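Long-range contacts in putative fructose-bisphosphate aldolase (Coccidioides immitis, PDB 3PM6), which probably acts as a metal-dependent enzyme of the class II fructose-bisphosphate aldolase family, built on a TIM barrel with a bound zinc ion: residues A[58-63]-A[87-92]; A[96-101]-A[117-122]. One frame throughout, in Å; residues are numbered along the deposited sequence.

Contact 1 of 2, residues A[58-63]-A[87-92]; sequences LFPWAI and LHLDHA. With ZN (zinc ion), chain S.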
loop_
_atom_site.group_PDB
_atom_site.type_symbol
_atom_site.label_atom_id
_atom_site.label_comp_id
_atom_site.label_asym_id
_atom_site.label_seq_id
_atom_site.Cartn_x
_atom_site.Cartn_y
_atom_site.Cartn_z
ATOM N N LEU A 58 9.824 6.692 -2.075
ATOM C CA LEU A 58 8.579 7.011 -2.763
ATOM C C LEU A 58 8.802 8.266 -3.605
ATOM O O LEU A 58 9.661 9.078 -3.259
ATOM C CB LEU A 58 7.442 7.221 -1.751
ATOM C CG LEU A 58 6.955 5.970 -0.993
ATOM C CD1 LEU A 58 6.029 6.456 0.099
ATOM C CD2 LEU A 58 6.186 4.981 -1.938
ATOM N N PHE A 59 8.056 8.418 -4.717
ATOM C CA PHE A 59 8.107 9.648 -5.514
ATOM C C PHE A 59 6.993 10.583 -5.055
ATOM O O PHE A 59 6.087 10.146 -4.313
ATOM C CB PHE A 59 7.976 9.357 -7.018
ATOM C CG PHE A 59 9.105 8.559 -7.573
ATOM C CD1 PHE A 59 10.433 9.001 -7.455
ATOM C CD2 PHE A 59 8.871 7.355 -8.198
ATOM C CE1 PHE A 59 11.485 8.238 -7.949
ATOM C CE2 PHE A 59 9.947 6.605 -8.713
ATOM C CZ PHE A 59 11.237 7.060 -8.586
ATOM N N PRO A 60 7.044 11.883 -5.460
ATOM C CA PRO A 60 5.908 12.749 -5.117
ATOM C C PRO A 60 4.572 12.197 -5.602
ATOM O O PRO A 60 3.519 12.471 -5.007
ATOM C CB PRO A 60 6.247 14.081 -5.848
ATOM C CG PRO A 60 7.754 14.149 -5.808
ATOM C CD PRO A 60 8.265 12.673 -5.712
ATOM N N TRP A 61 4.621 11.447 -6.693
ATOM C CA TRP A 61 3.446 10.756 -7.214
ATOM C C TRP A 61 2.696 9.926 -6.168
ATOM O O TRP A 61 1.479 9.775 -6.277
ATOM C CB TRP A 61 3.818 9.832 -8.385
ATOM C CG TRP A 61 2.664 8.965 -8.793
ATOM C CD1 TRP A 61 1.652 9.298 -9.652
ATOM C CD2 TRP A 61 2.374 7.635 -8.324
ATOM N NE1 TRP A 61 0.753 8.251 -9.758
ATOM C CE2 TRP A 61 1.168 7.222 -8.955
ATOM C CE3 TRP A 61 3.025 6.746 -7.449
ATOM C CZ2 TRP A 61 0.596 5.950 -8.739
ATOM C CZ3 TRP A 61 2.456 5.495 -7.222
ATOM C CH2 TRP A 61 1.251 5.104 -7.873
ATOM N N ALA A 62 3.411 9.357 -5.197
ATOM C CA ALA A 62 2.767 8.539 -4.198
ATOM C C ALA A 62 1.821 9.371 -3.325
ATOM O O ALA A 62 0.761 8.902 -2.907
ATOM C CB ALA A 62 3.805 7.810 -3.342
ATOM N N ILE A 63 2.199 10.621 -3.079
ATOM C CA ILE A 63 1.334 11.536 -2.336
ATOM C C ILE A 63 0.220 12.057 -3.292
ATOM O O ILE A 63 -0.969 12.010 -2.937
ATOM C CB ILE A 63 2.146 12.682 -1.740
ATOM C CG1 ILE A 63 3.156 12.142 -0.718
ATOM C CG2 ILE A 63 1.226 13.726 -1.121
ATOM C CD1 ILE A 63 4.432 13.038 -0.579
ATOM N N LEU A 87 12.383 5.592 5.429
ATOM C CA LEU A 87 11.552 6.053 4.334
ATOM C C LEU A 87 12.036 7.405 3.752
ATOM O O LEU A 87 12.263 8.354 4.482
ATOM C CB LEU A 87 10.098 6.141 4.802
ATOM C CG LEU A 87 9.079 6.615 3.775
ATOM C CD1 LEU A 87 9.011 5.677 2.569
ATOM C CD2 LEU A 87 7.714 6.730 4.460
ATOM N N HIS A 88 12.173 7.461 2.436
ATOM C CA HIS A 88 12.819 8.584 1.765
ATOM C C HIS A 88 11.929 9.054 0.639
ATOM O O HIS A 88 11.453 8.239 -0.165
ATOM C CB HIS A 88 14.144 8.081 1.196
ATOM C CG HIS A 88 14.973 9.130 0.527
ATOM N ND1 HIS A 88 15.590 10.150 1.221
ATOM C CD2 HIS A 88 15.329 9.282 -0.772
ATOM C CE1 HIS A 88 16.294 10.884 0.374
ATOM N NE2 HIS A 88 16.172 10.359 -0.837
ATOM N N LEU A 89 11.679 10.355 0.574
ATOM C CA LEU A 89 11.057 10.942 -0.625
ATOM C C LEU A 89 12.099 11.261 -1.677
ATOM O O LEU A 89 12.919 12.175 -1.513
ATOM C CB LEU A 89 10.239 12.195 -0.289
ATOM C CG LEU A 89 9.386 12.870 -1.381
ATOM C CD1 LEU A 89 8.258 11.982 -1.988
ATOM C CD2 LEU A 89 8.811 14.194 -0.832
ATOM N N ASP A 90 12.073 10.525 -2.788
ATOM C CA ASP A 90 13.093 10.736 -3.843
ATOM C C ASP A 90 12.608 11.800 -4.832
ATOM O O ASP A 90 11.392 11.941 -5.041
ATOM C CB ASP A 90 13.335 9.380 -4.532
ATOM C CG ASP A 90 14.517 9.369 -5.482
ATOM O OD1 ASP A 90 15.451 10.214 -5.377
ATOM O OD2 ASP A 90 14.495 8.482 -6.370
ATOM N N HIS A 91 13.539 12.548 -5.441
ATOM C CA HIS A 91 13.203 13.492 -6.533
ATOM C C HIS A 91 12.001 14.387 -6.272
ATOM O O HIS A 91 11.118 14.531 -7.102
ATOM C CB HIS A 91 13.092 12.736 -7.862
ATOM C CG HIS A 91 14.407 12.154 -8.251
ATOM N ND1 HIS A 91 15.521 12.946 -8.413
ATOM C CD2 HIS A 91 14.837 10.875 -8.348
ATOM C CE1 HIS A 91 16.566 12.184 -8.656
ATOM N NE2 HIS A 91 16.178 10.926 -8.615
ATOM N N ALA A 92 11.960 14.979 -5.103
ATOM C CA ALA A 92 10.975 15.976 -4.861
ATOM C C ALA A 92 11.490 17.254 -5.524
ATOM O O ALA A 92 12.466 17.836 -5.052
ATOM C CB ALA A 92 10.797 16.145 -3.355
HETATM ZN ZN ZN S . 17.512 9.379 -9.129
#
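The ring of Phe-59 meets strand 87-92 through its CE1 corner: CD2 of His-91 stands at the ring edge, close to its plane, while OD2 of Asp-90 approaches obliquely, 3.4 Å from CE1 of Phe-59. Phe-59 and Asp-90 run side by side, ring and carboxylate 29° apart. The imidazole of His-91 carries OD1 of Asp-90 over one face, 3.1 Å above the plane and offset toward the rim; CE1 of Phe-59 lies at its edge. NE2 of His-91 binds the zinc ion at 2.1 Å, with His-196 and His-227 completing the protein ligands, and ND1 is hydrogen-bonded to OD2 of Asp-120; together with the metal bond this fixes the rotation of the ring. Next to them along the backbone, Leu-58 pairs in parallel with Leu-89: N of Leu-58 donates to O of His-88 (2.9 Å), and O of Leu-58 accepts from N of Asp-90 (2.9 Å). With CG of Leu-89 anti to its backbone N (chi1 -173°), CD1 is carried to 3.8 Å from CD of Pro-60 and also meets CD1 of Ile-63. The ring of Pro-60 rides over the strand end, its CD 3.3 Å from O of Asp-90. Neighbouring parallel strands with a metal ligand at the C-terminal end of one are characteristic of the class II aldolase TIM barrel.

Contact 2 of 2, residues A[96-101]-A[117-122]; sequences EIIKRA and IMVDMS
Ile-98 reaches from helix 96-101 toward segment 117-122, and its branches divide the work. From CB, which points at the strand, CG2 comes 4.3 Å from CG2 of Ile-117. The other branch starts with CG1, which packs against CB of Ala-92 on the neighbouring strand. An extended chi2 of 170° then carries CD1 on to Val-119 and Met-121. There it passes 3.9 Å from CG1 of Val-119, the two side chains crossing at about a right angle, and meets CE of Met-121 tip to tip at 3.4 Å, tighter than usual van der Waals contact. Met-121 gets its methyl there by bending at chi2 and chi3.

One turn on, CB of Ala-101 touches CD1 of Ile-117 at 4.3 Å. This is helix-on-strand packing in the outer layer of a TIM barrel: helix 95-103 follows strand 85-92 and leads over to strand 116-119, so the unit is a beta-alpha-beta crossover. The short segments of helix and strand run nearly antiparallel, at 159°, their axes 9.8 Å apart. Cys-140 and Leu-136 of helix 126-141 pack against Ile-98 and Val-119, respectively.

Beyond the strand, Asp-120 closes an Asx turn: its OD1 accepts from N of Ser-122 (3.2 Å), 28° out of the carboxylate plane on the anti side, and from OG of Ser-122 (2.8 Å) through the syn lone pair. This double grip steadies the carboxylate, whose OD2 also accepts a hydrogen bond from NE2 of Gln-93.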
loop_
_atom_site.group_PDB
_atom_site.type_symbol
_atom_site.label_atom_id
_atom_site.label_comp_id
_atom_site.label_asym_id
_atom_site.label_seq_id
_atom_site.Cartn_x
_atom_site.Cartn_y
_atom_site.Cartn_z
ATOM N N GLU A 96 6.642 23.251 -2.904
ATOM C CA GLU A 96 5.320 23.026 -2.309
ATOM C C GLU A 96 5.103 21.574 -1.886
ATOM O O GLU A 96 4.570 21.290 -0.809
ATOM C CB GLU A 96 4.199 23.475 -3.266
ATOM N N ILE A 97 5.534 20.643 -2.720
ATOM C CA ILE A 97 5.386 19.225 -2.390
ATOM C C ILE A 97 6.299 18.790 -1.243
ATOM O O ILE A 97 5.981 17.882 -0.478
ATOM C CB ILE A 97 5.634 18.348 -3.626
ATOM C CG1 ILE A 97 4.352 18.297 -4.464
ATOM C CG2 ILE A 97 5.933 16.930 -3.214
ATOM C CD1 ILE A 97 4.051 19.529 -5.277
ATOM N N ILE A 98 7.453 19.422 -1.148
ATOM C CA ILE A 98 8.419 19.080 -0.110
ATOM C C ILE A 98 7.816 19.461 1.257
ATOM O O ILE A 98 7.788 18.653 2.192
ATOM C CB ILE A 98 9.780 19.758 -0.422
ATOM C CG1 ILE A 98 10.426 19.024 -1.614
ATOM C CG2 ILE A 98 10.722 19.776 0.796
ATOM C CD1 ILE A 98 11.653 19.701 -2.215
ATOM N N LYS A 99 7.291 20.671 1.351
ATOM C CA LYS A 99 6.683 21.137 2.599
ATOM C C LYS A 99 5.478 20.272 2.920
ATOM O O LYS A 99 5.276 19.917 4.064
ATOM C CB LYS A 99 6.234 22.575 2.470
ATOM C CG LYS A 99 7.327 23.504 2.199
ATOM C CD LYS A 99 6.728 24.693 1.457
ATOM C CE LYS A 99 7.758 25.747 1.308
ATOM N NZ LYS A 99 8.208 26.139 2.658
ATOM N N ARG A 100 4.701 19.908 1.903
ATOM C CA ARG A 100 3.536 19.068 2.130
ATOM C C ARG A 100 3.969 17.701 2.681
ATOM O O ARG A 100 3.385 17.180 3.658
ATOM C CB ARG A 100 2.724 18.914 0.847
ATOM C CG ARG A 100 1.448 18.065 1.012
ATOM C CD ARG A 100 0.839 17.643 -0.345
ATOM N NE ARG A 100 -0.312 16.761 -0.143
ATOM C CZ ARG A 100 -1.182 16.410 -1.091
ATOM N NH1 ARG A 100 -2.193 15.614 -0.792
ATOM N NH2 ARG A 100 -1.057 16.864 -2.336
ATOM N N ALA A 101 5.007 17.128 2.081
ATOM C CA ALA A 101 5.568 15.870 2.615
ATOM C C ALA A 101 6.148 16.043 4.031
ATOM O O ALA A 101 5.967 15.189 4.880
ATOM C CB ALA A 101 6.613 15.300 1.669
ATOM N N ILE A 117 14.325 13.378 2.845
ATOM C CA ILE A 117 13.648 13.842 1.637
ATOM C C ILE A 117 14.738 14.300 0.723
ATOM O O ILE A 117 15.692 14.914 1.169
ATOM C CB ILE A 117 12.707 15.027 1.975
ATOM C CG1 ILE A 117 11.540 14.571 2.864
ATOM C CG2 ILE A 117 12.242 15.800 0.699
ATOM C CD1 ILE A 117 10.563 15.748 3.264
ATOM N N MET A 118 14.610 13.999 -0.560
ATOM C CA MET A 118 15.536 14.548 -1.492
ATOM C C MET A 118 15.040 15.895 -1.985
ATOM O O MET A 118 14.079 15.954 -2.727
ATOM C CB MET A 118 15.818 13.595 -2.679
ATOM C CG MET A 118 16.801 14.197 -3.660
ATOM S SD MET A 118 16.912 13.273 -5.214
ATOM C CE MET A 118 18.397 14.096 -5.874
ATOM N N VAL A 119 15.716 16.969 -1.588
ATOM C CA VAL A 119 15.378 18.322 -2.077
ATOM C C VAL A 119 16.104 18.489 -3.400
ATOM O O VAL A 119 17.262 18.905 -3.427
ATOM C CB VAL A 119 15.804 19.438 -1.061
ATOM C CG1 VAL A 119 15.360 20.781 -1.550
ATOM C CG2 VAL A 119 15.235 19.127 0.340
ATOM N N ASP A 120 15.433 18.113 -4.479
ATOM C CA ASP A 120 16.022 18.012 -5.795
ATOM C C ASP A 120 15.652 19.264 -6.583
ATOM O O ASP A 120 14.640 19.289 -7.288
ATOM C CB ASP A 120 15.487 16.756 -6.532
ATOM C CG ASP A 120 16.117 16.587 -7.904
ATOM O OD1 ASP A 120 16.956 17.448 -8.241
ATOM O OD2 ASP A 120 15.828 15.595 -8.627
ATOM N N MET A 121 16.467 20.309 -6.462
ATOM C CA MET A 121 16.218 21.553 -7.207
ATOM C C MET A 121 17.116 21.680 -8.443
ATOM O O MET A 121 17.409 22.788 -8.919
ATOM C CB MET A 121 16.417 22.737 -6.245
ATOM C CG MET A 121 15.450 22.673 -5.012
ATOM S SD MET A 121 13.723 22.933 -5.494
ATOM C CE MET A 121 12.898 21.490 -4.832
ATOM N N SER A 122 17.550 20.525 -8.967
ATOM C CA SER A 122 18.592 20.474 -9.993
ATOM C C SER A 122 18.111 20.988 -11.341
ATOM O O SER A 122 18.920 21.292 -12.219
ATOM C CB SER A 122 19.101 19.021 -10.154
ATOM O OG SER A 122 18.075 18.215 -10.729
#

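Overall arrangement
After strand 29-33 and helix 37-49, strand 54-58 leads into helix 60-66 and, by way of helix 69-80, into strand 85-92, where contact 1 closes the first loop. The chain then turns straight into helix 95-103 and returns as strand 116-119, closing contact 2. The two loops follow in series, neither nesting nor crossing, with centres about 9 Å apart. Strand 85-92 links them: contact 1 joins it to the preceding strand of the barrel, and it lies next to strand 116-119 of contact 2, with N of Met-118 probably bonded to O of Leu-89. Contact 1 thus lies at the barrel wall and metal site, contact 2 between wall and outer helix.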